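Local atomic coordinates of putative uncharacterized protein (Campylobacter jejuni, PDB entry 5TPU), a protein that is of unknown function but adopts a cupin-type beta-sandwich fold, forms a two-subunit assembly and binds thymidine-5'-diphosphate. Residues 39-44 and 60-65; 70-75 and 81-86. The protein carries 3 engineered substitutions. One frame throughout, in Å; residues are numbered along the deposited sequence.

Interaction 1. Residues 39-44 and 60-65. With TYD (thymidine-5'-diphosphate), chain E.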
ATOM      1  N   ARG A  39      -6.458   7.561   0.275  1.00 20.66           N
ATOM      2  CA  ARG A  39      -5.367   7.643  -0.674  1.00 20.69           C
ATOM      3  C   ARG A  39      -4.294   6.664  -0.207  1.00 21.40           C
ATOM      4  O   ARG A  39      -4.032   6.496   0.983  1.00 19.87           O
ATOM      5  CB  ARG A  39      -4.840   9.077  -0.800  1.00 19.30           C
ATOM      6  CG  ARG A  39      -3.522   9.160  -1.547  1.00 22.41           C
ATOM      7  CD  ARG A  39      -2.926  10.566  -1.728  1.00 21.56           C
ATOM      8  NE  ARG A  39      -3.078  11.433  -0.554  1.00 19.60           N
ATOM      9  CZ  ARG A  39      -2.185  12.315  -0.149  1.00 19.11           C
ATOM     10  NH1 ARG A  39      -2.449  13.062   0.912  1.00 23.98           N
ATOM     11  NH2 ARG A  39      -1.031  12.480  -0.782  1.00 21.31           N
ATOM     12  N   VAL A  40      -3.738   5.943  -1.169  1.00 21.75           N
ATOM     13  CA  VAL A  40      -2.596   5.110  -0.914  1.00 21.59           C
ATOM     14  C   VAL A  40      -1.613   5.581  -1.955  1.00 21.73           C
ATOM     15  O   VAL A  40      -1.936   5.790  -3.128  1.00 20.28           O
ATOM     16  CB  VAL A  40      -2.946   3.615  -1.076  1.00 23.57           C
ATOM     17  CG1 VAL A  40      -1.693   2.766  -0.994  1.00 24.96           C
ATOM     18  CG2 VAL A  40      -3.912   3.173  -0.002  1.00 22.97           C
ATOM     19  N   TYR A  41      -0.392   5.802  -1.530  1.00 20.68           N
ATOM     20  CA  TYR A  41       0.648   6.065  -2.506  1.00 20.13           C
ATOM     21  C   TYR A  41       1.939   5.358  -2.139  1.00 19.39           C
ATOM     22  O   TYR A  41       2.132   4.937  -0.984  1.00 19.67           O
ATOM     23  CB  TYR A  41       0.836   7.582  -2.660  1.00 19.51           C
ATOM     24  CG  TYR A  41       1.418   8.352  -1.497  1.00 18.34           C
ATOM     25  CD1 TYR A  41       2.779   8.565  -1.409  1.00 17.97           C
ATOM     26  CD2 TYR A  41       0.599   8.926  -0.507  1.00 20.03           C
ATOM     27  CE1 TYR A  41       3.308   9.282  -0.362  1.00 19.37           C
ATOM     28  CE2 TYR A  41       1.136   9.684   0.545  1.00 17.72           C
ATOM     29  CZ  TYR A  41       2.484   9.861   0.591  1.00 17.74           C
ATOM     30  OH  TYR A  41       3.106  10.564   1.576  1.00 18.24           O
ATOM     31  N   TYR A  42       2.802   5.184  -3.136  1.00 17.57           N
ATOM     32  CA  TYR A  42       4.044   4.497  -2.883  1.00 15.38           C
ATOM     33  C   TYR A  42       5.139   5.120  -3.668  1.00 15.02           C
ATOM     34  O   TYR A  42       4.890   5.716  -4.715  1.00 16.88           O
ATOM     35  CB  TYR A  42       3.918   2.985  -3.037  1.00 15.46           C
ATOM     36  CG  TYR A  42       3.314   2.558  -4.282  1.00 15.03           C
ATOM     37  CD1 TYR A  42       4.111   2.168  -5.362  1.00 16.13           C
ATOM     38  CD2 TYR A  42       1.929   2.581  -4.443  1.00 17.12           C
ATOM     39  CE1 TYR A  42       3.546   1.821  -6.583  1.00 16.38           C
ATOM     40  CE2 TYR A  42       1.344   2.208  -5.655  1.00 15.66           C
ATOM     41  CZ  TYR A  42       2.138   1.823  -6.725  1.00 17.66           C
ATOM     42  OH  TYR A  42       1.552   1.473  -7.942  1.00 17.19           O
ATOM     43  N   ILE A  43       6.324   5.091  -3.078  1.00 15.05           N
ATOM     44  CA  ILE A  43       7.532   5.668  -3.635  1.00 13.83           C
ATOM     45  C   ILE A  43       8.552   4.552  -3.802  1.00 14.47           C
ATOM     46  O   ILE A  43       8.710   3.699  -2.942  1.00 14.84           O
ATOM     47  CB  ILE A  43       8.090   6.769  -2.747  1.00 14.89           C
ATOM     48  CG1 ILE A  43       7.074   7.890  -2.590  1.00 16.77           C
ATOM     49  CG2 ILE A  43       9.330   7.368  -3.351  1.00 16.51           C
ATOM     50  CD1 ILE A  43       7.344   8.868  -1.469  1.00 16.69           C
ATOM     51  N   PHE A  44       9.143   4.501  -4.981  1.00 14.63           N
ATOM     52  CA  PHE A  44      10.116   3.483  -5.353  1.00 15.77           C
ATOM     53  C   PHE A  44      11.228   4.139  -6.202  1.00 15.39           C
ATOM     54  O   PHE A  44      11.196   5.338  -6.448  1.00 14.12           O
ATOM     55  CB  PHE A  44       9.405   2.296  -6.074  1.00 14.72           C
ATOM     56  CG  PHE A  44       8.625   2.671  -7.328  1.00 14.47           C
ATOM     57  CD1 PHE A  44       9.151   2.419  -8.585  1.00 13.24           C
ATOM     58  CD2 PHE A  44       7.309   3.170  -7.249  1.00 13.62           C
ATOM     59  CE1 PHE A  44       8.438   2.709  -9.746  1.00 13.41           C
ATOM     60  CE2 PHE A  44       6.580   3.442  -8.404  1.00 13.85           C
ATOM     61  CZ  PHE A  44       7.143   3.217  -9.676  1.00 13.12           C
ATOM     62  N   LEU A  60      -3.544  16.324   7.704  1.00 26.61           N
ATOM     63  CA  LEU A  60      -3.277  15.047   7.064  1.00 23.41           C
ATOM     64  C   LEU A  60      -2.582  14.101   8.039  1.00 21.84           C
ATOM     65  O   LEU A  60      -1.537  14.425   8.660  1.00 20.18           O
ATOM     66  CB  LEU A  60      -2.423  15.272   5.812  1.00 22.00           C
ATOM     67  CG  LEU A  60      -1.978  14.006   5.053  1.00 21.91           C
ATOM     68  CD1 LEU A  60      -3.180  13.312   4.461  1.00 20.91           C
ATOM     69  CD2 LEU A  60      -0.925  14.371   4.002  1.00 22.69           C
ATOM     70  N   GLU A  61      -3.176  12.923   8.134  1.00 21.20           N
ATOM     71  CA  GLU A  61      -2.549  11.794   8.806  1.00 21.91           C
ATOM     72  C   GLU A  61      -2.103  10.740   7.820  1.00 22.27           C
ATOM     73  O   GLU A  61      -2.765  10.539   6.785  1.00 22.35           O
ATOM     74  CB  GLU A  61      -3.554  11.159   9.734  1.00 21.74           C
ATOM     75  CG  GLU A  61      -4.027  12.127  10.822  1.00 22.49           C
ATOM     76  CD  GLU A  61      -5.116  11.488  11.647  1.00 25.06           C
ATOM     77  OE1 GLU A  61      -4.842  10.674  12.568  1.00 21.89           O
ATOM     78  OE2 GLU A  61      -6.260  11.779  11.304  1.00 26.62           O
ATOM     79  N   GLN A  62      -1.015  10.059   8.176  1.00 20.19           N
ATOM     80  CA  GLN A  62      -0.451   8.983   7.362  1.00 19.56           C
ATOM     81  C   GLN A  62       0.046   7.783   8.166  1.00 21.12           C
ATOM     82  O   GLN A  62       0.447   7.902   9.326  1.00 22.26           O
ATOM     83  CB  GLN A  62       0.726   9.508   6.532  1.00 19.37           C
ATOM     84  CG  GLN A  62       0.402  10.595   5.514  1.00 23.95           C
ATOM     85  CD  GLN A  62       1.630  11.451   5.233  1.00 28.84           C
ATOM     86  OE1 GLN A  62       2.196  12.067   6.143  1.00 31.11           O
ATOM     87  NE2 GLN A  62       2.082  11.434   4.009  1.00 27.05           N
ATOM     88  N   VAL A  63       0.093   6.625   7.519  1.00 19.15           N
ATOM     89  CA  VAL A  63       0.916   5.527   8.021  1.00 18.70           C
ATOM     90  C   VAL A  63       1.931   5.128   6.987  1.00 16.59           C
ATOM     91  O   VAL A  63       1.547   4.818   5.868  1.00 18.70           O
ATOM     92  CB  VAL A  63       0.056   4.332   8.420  1.00 18.41           C
ATOM     93  CG1 VAL A  63       0.928   3.107   8.677  1.00 19.41           C
ATOM     94  CG2 VAL A  63      -0.776   4.711   9.623  1.00 19.45           C
ATOM     95  N   LEU A  64       3.200   5.136   7.375  1.00 15.55           N
ATOM     96  CA  LEU A  64       4.344   4.817   6.494  1.00 15.28           C
ATOM     97  C   LEU A  64       4.823   3.403   6.732  1.00 14.96           C
ATOM     98  O   LEU A  64       5.112   3.065   7.885  1.00 15.34           O
ATOM     99  CB  LEU A  64       5.528   5.766   6.759  1.00 15.58           C
ATOM    100  CG  LEU A  64       5.496   7.132   6.050  1.00 15.26           C
ATOM    101  CD1 LEU A  64       4.214   7.880   6.372  1.00 16.35           C
ATOM    102  CD2 LEU A  64       6.702   7.950   6.442  1.00 15.65           C
ATOM    103  N   ILE A  65       4.949   2.594   5.677  1.00 14.91           N
ATOM    104  CA  ILE A  65       5.518   1.247   5.790  1.00 15.19           C
ATOM    105  C   ILE A  65       6.639   1.097   4.763  1.00 14.88           C
ATOM    106  O   ILE A  65       6.438   1.348   3.590  1.00 15.10           O
ATOM    107  CB  ILE A  65       4.407   0.216   5.527  1.00 16.19           C
ATOM    108  CG1 ILE A  65       3.330   0.295   6.604  1.00 17.61           C
ATOM    109  CG2 ILE A  65       4.939  -1.208   5.449  1.00 15.79           C
ATOM    110  CD1 ILE A  65       1.972  -0.179   6.141  1.00 16.60           C
TER
HETATM  111  PA  TYD E 200       6.340  14.878  -2.732  1.00 19.88           P
HETATM  112  O1A TYD E 200       7.769  14.419  -2.664  1.00 20.33           O
HETATM  113  O2A TYD E 200       5.311  14.529  -1.723  1.00 19.80           O
HETATM  114  O3A TYD E 200       6.179  16.462  -2.908  1.00 20.97           O
HETATM  115  PB  TYD E 200       7.309  17.502  -3.418  1.00 24.90           P
HETATM  116  O1B TYD E 200       6.400  18.628  -3.939  1.00 22.68           O
HETATM  117  O2B TYD E 200       8.022  16.797  -4.532  1.00 19.37           O
HETATM  118  O3B TYD E 200       8.143  17.751  -2.202  1.00 28.95           O
HETATM  119  O5' TYD E 200       5.694  14.140  -3.965  1.00 19.76           O
HETATM  120  C5' TYD E 200       6.474  13.816  -5.111  1.00 18.23           C
HETATM  121  C4' TYD E 200       5.677  14.124  -6.349  1.00 17.74           C
HETATM  122  O4' TYD E 200       4.421  13.440  -6.390  1.00 17.98           O
HETATM  123  C3' TYD E 200       5.340  15.583  -6.399  1.00 19.79           C
HETATM  124  O3' TYD E 200       5.680  15.974  -7.743  1.00 21.21           O
HETATM  125  C2' TYD E 200       3.867  15.668  -5.959  1.00 17.82           C
HETATM  126  C1' TYD E 200       3.352  14.324  -6.406  1.00 17.89           C
HETATM  127  N1  TYD E 200       2.388  13.665  -5.568  1.00 19.47           N
HETATM  128  C2  TYD E 200       1.173  13.236  -6.147  1.00 20.01           C
HETATM  129  O2  TYD E 200       0.950  13.436  -7.374  1.00 20.44           O
HETATM  130  N3  TYD E 200       0.260  12.607  -5.393  1.00 19.48           N
HETATM  131  C4  TYD E 200       0.461  12.334  -4.084  1.00 18.35           C
HETATM  132  O4  TYD E 200      -0.417  11.727  -3.434  1.00 15.40           O
HETATM  133  C5  TYD E 200       1.738  12.752  -3.483  1.00 18.25           C
HETATM  134  C5M TYD E 200       2.066  12.503  -2.053  1.00 21.48           C
HETATM  135  C6  TYD E 200       2.674  13.396  -4.273  1.00 19.87           C

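Interaction 2. Residues 70-75 and 81-86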
ATOM      1  N   SER A  70      15.304   0.551   3.321  1.00 17.08           N
ATOM      2  CA  SER A  70      15.293   1.369   4.485  1.00 17.75           C
ATOM      3  C   SER A  70      15.390   2.848   4.202  1.00 15.88           C
ATOM      4  O   SER A  70      15.766   3.299   3.126  1.00 16.45           O
ATOM      5  CB  SER A  70      16.368   0.943   5.478  1.00 17.55           C
ATOM      6  OG  SER A  70      17.620   1.339   5.006  0.75 17.61           O
ATOM      7  N   CYS A  71      15.003   3.600   5.217  1.00 16.80           N
ATOM      8  CA  CYS A  71      15.180   5.053   5.247  1.00 18.11           C
ATOM      9  C   CYS A  71      15.118   5.573   6.675  1.00 17.62           C
ATOM     10  O   CYS A  71      14.756   4.852   7.573  1.00 19.14           O
ATOM     11  CB  CYS A  71      14.140   5.789   4.387  1.00 16.47           C
ATOM     12  SG  CYS A  71      12.527   5.873   5.176  1.00 20.36           S
ATOM     13  N   ASP A  72      15.508   6.835   6.839  1.00 19.75           N
ATOM     14  CA  ASP A  72      15.375   7.617   8.051  1.00 20.30           C
ATOM     15  C   ASP A  72      14.346   8.697   7.805  1.00 24.27           C
ATOM     16  O   ASP A  72      14.339   9.337   6.734  1.00 24.67           O
ATOM     17  CB  ASP A  72      16.716   8.285   8.419  1.00 22.07           C
ATOM     18  CG  ASP A  72      17.777   7.285   8.712  1.00 20.37           C
ATOM     19  OD1 ASP A  72      17.424   6.198   9.235  1.00 22.62           O
ATOM     20  OD2 ASP A  72      18.937   7.562   8.395  1.00 23.47           O
ATOM     21  N   ILE A  73      13.485   8.863   8.808  1.00 23.32           N
ATOM     22  CA  ILE A  73      12.500   9.924   8.887  1.00 28.61           C
ATOM     23  C   ILE A  73      12.863  10.720  10.105  1.00 24.49           C
ATOM     24  O   ILE A  73      12.886  10.186  11.222  1.00 21.71           O
ATOM     25  CB  ILE A  73      11.047   9.467   9.156  1.00 32.09           C
ATOM     26  CG1 ILE A  73      10.832   8.006   8.773  1.00 38.76           C
ATOM     27  CG2 ILE A  73      10.065  10.479   8.561  1.00 33.83           C
ATOM     28  CD1 ILE A  73       9.739   7.715   7.764  1.00 45.81           C
ATOM     29  N   ILE A  74      13.133  11.998   9.885  1.00 26.37           N
ATOM     30  CA  ILE A  74      13.232  12.929  10.970  1.00 24.52           C
ATOM     31  C   ILE A  74      11.873  13.584  11.176  1.00 22.67           C
ATOM     32  O   ILE A  74      11.321  14.226  10.296  1.00 23.09           O
ATOM     33  CB  ILE A  74      14.317  13.944  10.680  1.00 30.65           C
ATOM     34  CG1 ILE A  74      15.595  13.192  10.328  1.00 35.35           C
ATOM     35  CG2 ILE A  74      14.502  14.865  11.881  1.00 33.06           C
ATOM     36  CD1 ILE A  74      16.837  14.056  10.395  1.00 39.57           C
ATOM     37  N   LEU A  75      11.297  13.353  12.333  1.00 23.22           N
ATOM     38  CA  LEU A  75      10.038  13.971  12.697  1.00 23.74           C
ATOM     39  C   LEU A  75      10.308  15.171  13.605  1.00 25.21           C
ATOM     40  O   LEU A  75      11.292  15.160  14.365  1.00 25.33           O
ATOM     41  CB  LEU A  75       9.168  12.975  13.437  1.00 27.06           C
ATOM     42  CG  LEU A  75       8.688  11.709  12.728  1.00 26.79           C
ATOM     43  CD1 LEU A  75       8.040  10.783  13.746  1.00 27.42           C
ATOM     44  CD2 LEU A  75       7.660  12.058  11.675  1.00 27.90           C
ATOM     45  N   TYR A  81      12.476  16.780  18.190  1.00 37.83           N
ATOM     46  CA  TYR A  81      12.686  16.062  16.951  1.00 41.03           C
ATOM     47  C   TYR A  81      13.282  14.695  17.236  1.00 38.87           C
ATOM     48  O   TYR A  81      13.932  14.488  18.250  1.00 36.11           O
ATOM     49  CB  TYR A  81      13.525  16.893  15.974  1.00 48.11           C
ATOM     50  CG  TYR A  81      14.976  16.983  16.344  1.00 56.83           C
ATOM     51  CD1 TYR A  81      15.883  16.036  15.878  1.00 59.87           C
ATOM     52  CD2 TYR A  81      15.448  18.011  17.160  1.00 61.53           C
ATOM     53  CE1 TYR A  81      17.220  16.099  16.221  1.00 70.44           C
ATOM     54  CE2 TYR A  81      16.793  18.085  17.507  1.00 72.22           C
ATOM     55  CZ  TYR A  81      17.672  17.126  17.029  1.00 71.14           C
ATOM     56  OH  TYR A  81      19.004  17.171  17.348  1.00 76.68           O
ATOM     57  N   GLU A  82      13.021  13.751  16.341  1.00 33.71           N
ATOM     58  CA  GLU A  82      13.403  12.375  16.538  1.00 32.59           C
ATOM     59  C   GLU A  82      13.636  11.788  15.145  1.00 27.64           C
ATOM     60  O   GLU A  82      12.874  12.064  14.229  1.00 22.14           O
ATOM     61  CB  GLU A  82      12.310  11.614  17.288  1.00 37.88           C
ATOM     62  CG  GLU A  82      12.772  10.314  17.941  1.00 53.99           C
ATOM     63  CD  GLU A  82      13.496  10.492  19.286  1.00 65.13           C
ATOM     64  OE1 GLU A  82      13.479   9.522  20.097  1.00 74.04           O
ATOM     65  OE2 GLU A  82      14.086  11.579  19.537  1.00 62.89           O
ATOM     66  N   LYS A  83      14.729  11.051  15.009  1.00 25.73           N
ATOM     67  CA  LYS A  83      15.080  10.332  13.805  1.00 31.09           C
ATOM     68  C   LYS A  83      14.551   8.938  14.005  1.00 28.86           C
ATOM     69  O   LYS A  83      14.581   8.392  15.102  1.00 29.93           O
ATOM     70  CB  LYS A  83      16.588  10.273  13.588  1.00 36.66           C
ATOM     71  CG  LYS A  83      16.995   9.655  12.249  1.00 45.20           C
ATOM     72  CD  LYS A  83      18.504   9.484  12.084  1.00 49.63           C
ATOM     73  CE  LYS A  83      19.216  10.814  11.870  1.00 56.14           C
ATOM     74  NZ  LYS A  83      20.549  10.626  11.234  1.00 61.85           N
ATOM     75  N   ILE A  84      13.973   8.381  12.967  1.00 29.14           N
ATOM     76  CA  ILE A  84      13.425   7.038  13.049  1.00 29.11           C
ATOM     77  C   ILE A  84      13.814   6.318  11.786  1.00 27.44           C
ATOM     78  O   ILE A  84      13.579   6.864  10.718  1.00 28.23           O
ATOM     79  CB  ILE A  84      11.912   7.075  13.102  1.00 28.06           C
ATOM     80  CG1 ILE A  84      11.528   8.012  14.256  1.00 32.07           C
ATOM     81  CG2 ILE A  84      11.423   5.646  13.277  1.00 31.09           C
ATOM     82  CD1 ILE A  84      10.065   8.098  14.578  1.00 32.81           C
ATOM     83  N   CYS A  85      14.406   5.135  11.945  1.00 25.90           N
ATOM     84  CA  CYS A  85      14.758   4.253  10.852  1.00 22.27           C
ATOM     85  C   CYS A  85      13.614   3.290  10.610  1.00 20.95           C
ATOM     86  O   CYS A  85      13.231   2.513  11.498  1.00 19.36           O
ATOM     87  CB  CYS A  85      16.021   3.446  11.159  1.00 24.12           C
ATOM     88  SG  CYS A  85      16.487   2.420   9.717  1.00 24.64           S
ATOM     89  N   LEU A  86      13.089   3.314   9.393  1.00 19.01           N
ATOM     90  CA  LEU A  86      12.151   2.281   8.947  1.00 19.31           C
ATOM     91  C   LEU A  86      12.920   1.278   8.067  1.00 17.81           C
ATOM     92  O   LEU A  86      13.647   1.671   7.145  1.00 16.99           O
ATOM     93  CB  LEU A  86      11.059   2.910   8.118  1.00 19.23           C
ATOM     94  CG  LEU A  86      10.195   4.012   8.725  1.00 23.22           C
ATOM     95  CD1 LEU A  86       9.006   4.263   7.788  1.00 26.65           C
ATOM     96  CD2 LEU A  86       9.693   3.588  10.090  1.00 22.69           C
TER

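Interaction 1. Residues 39-44 and 60-65
The ring of Tyr-41 meets Gln-62 at its edge and thymidine-5'-diphosphate (TYD) over one face. Gln-62 NE2 lies near the ring plane, 2.8 Å from Tyr-41 OH, with the amide plane turned 35° from the ring. The methyl group C5M of TYD sits over the ring centre, 3.8 Å from Tyr-41 CZ, so an aromatic residue offers it a broad, flat apolar surface. The ring gets there because chi1 of 68° sets CG between the backbone N and the carbonyl carbon, carrying the phenol hydroxyl toward Gln-62.

The second flat group, the guanidinium of Arg-39, has the thymine at its edge. Arg-39 NH2 gives a hydrogen bond of 2.8 Å to O4 of TYD, with an angle of 152° at the hydrogen. The other terminal nitrogen, Arg-39 NH1, lies 3.6 Å from Leu-60 CD1 and 3.7 Å from Leu-60 CD2; the two side chains cross at about a right angle, the forked leucine spreading two methyls against the arginine. The Arg-39 chain runs straight to CD and bends at chi3, while NE is tied to the carbonyl O of Asp-118, which helps fix the rotation of the guanidinium, whose edge is turned to the base.

Arg-101 NH1 bonds to Gln-62 OE1, which helps fix the amide beside the Tyr-41 hydroxyl. Arg-52, Tyr-125 and Arg-127 of the same chain, and Arg-21 of the second subunit, also hydrogen-bond TYD. The whole is a thymidine-5'-diphosphate pocket on the beta-sandwich of a cupin-clan protein, built where its sheet runs on into the other subunit.

Interaction 2. Residues 70-75 and 81-86
Cys-71 and Leu-86 form the first hydrogen-bonded pair of a beta hairpin in which strands 71-76 and 81-86 run antiparallel, their local axes at 156°, within one sheet of the cupin-type sandwich. The backbone bonds come in three reciprocal pairs: Cys-71 with Leu-86, Ile-73 with Ile-84, and Leu-75 with Glu-82. Ile-73 N to Ile-84 O is nearly straight, 2.8 Å and 172° at the hydrogen; the return bond from Ile-84 N to Ile-73 O is more bent.

The face of the non-hydrogen-bonded pairs carries Asp-72, Lys-83 and Cys-85, with Ile-74 among them. Lys-83 crosses Asp-72 at a slant, Lys-83 CG 4.1 Å from Asp-72 CB, while Asp-72 OD2 and Lys-83 NZ stay 4.5 Å apart, beyond a salt bridge. Asp-72 OD2 instead accepts a bond from Asn-105.

Apolar contacts gather on the other face, where branched Ile-73, Leu-75, Ile-84 and Leu-86 suit packing against strands 62-68 and 91-95; the end of Glu-82 leads away. Leu-86 CG, opposite its carbonyl carbon (chi1 -58°), brings CD1 within 3.5 Å of Ile-73 CD1. Near the turn, Leu-75 also touches Met-99 and Ile-95, and its CD1 approaches Ile-84 CD1 unusually tightly, to 3.5 Å.

How the interactions relate
Interaction 1 closes before interaction 2 opens, and strand 62-68 is followed directly by strand 71-76, so the chain passes from one to the other through a short connection. Their centres lie 15 Å apart in opposing sheets: 39-44 and 62-68 belong to the five-stranded sheet, the hairpin to the four-stranded one. They meet in the interior between the sheets, where Leu-64 CD2 packs 3.3 Å from Ile-73 CD1 and Leu-64 CB lies 3.9 Å from Leu-86 CD1. Interaction 1 thus faces the ligand and the second subunit, whereas 70-75 and 81-86, touched by no other chain of the assembly, pack their inner face on strands 62-68 and 91-95 of the facing sheet.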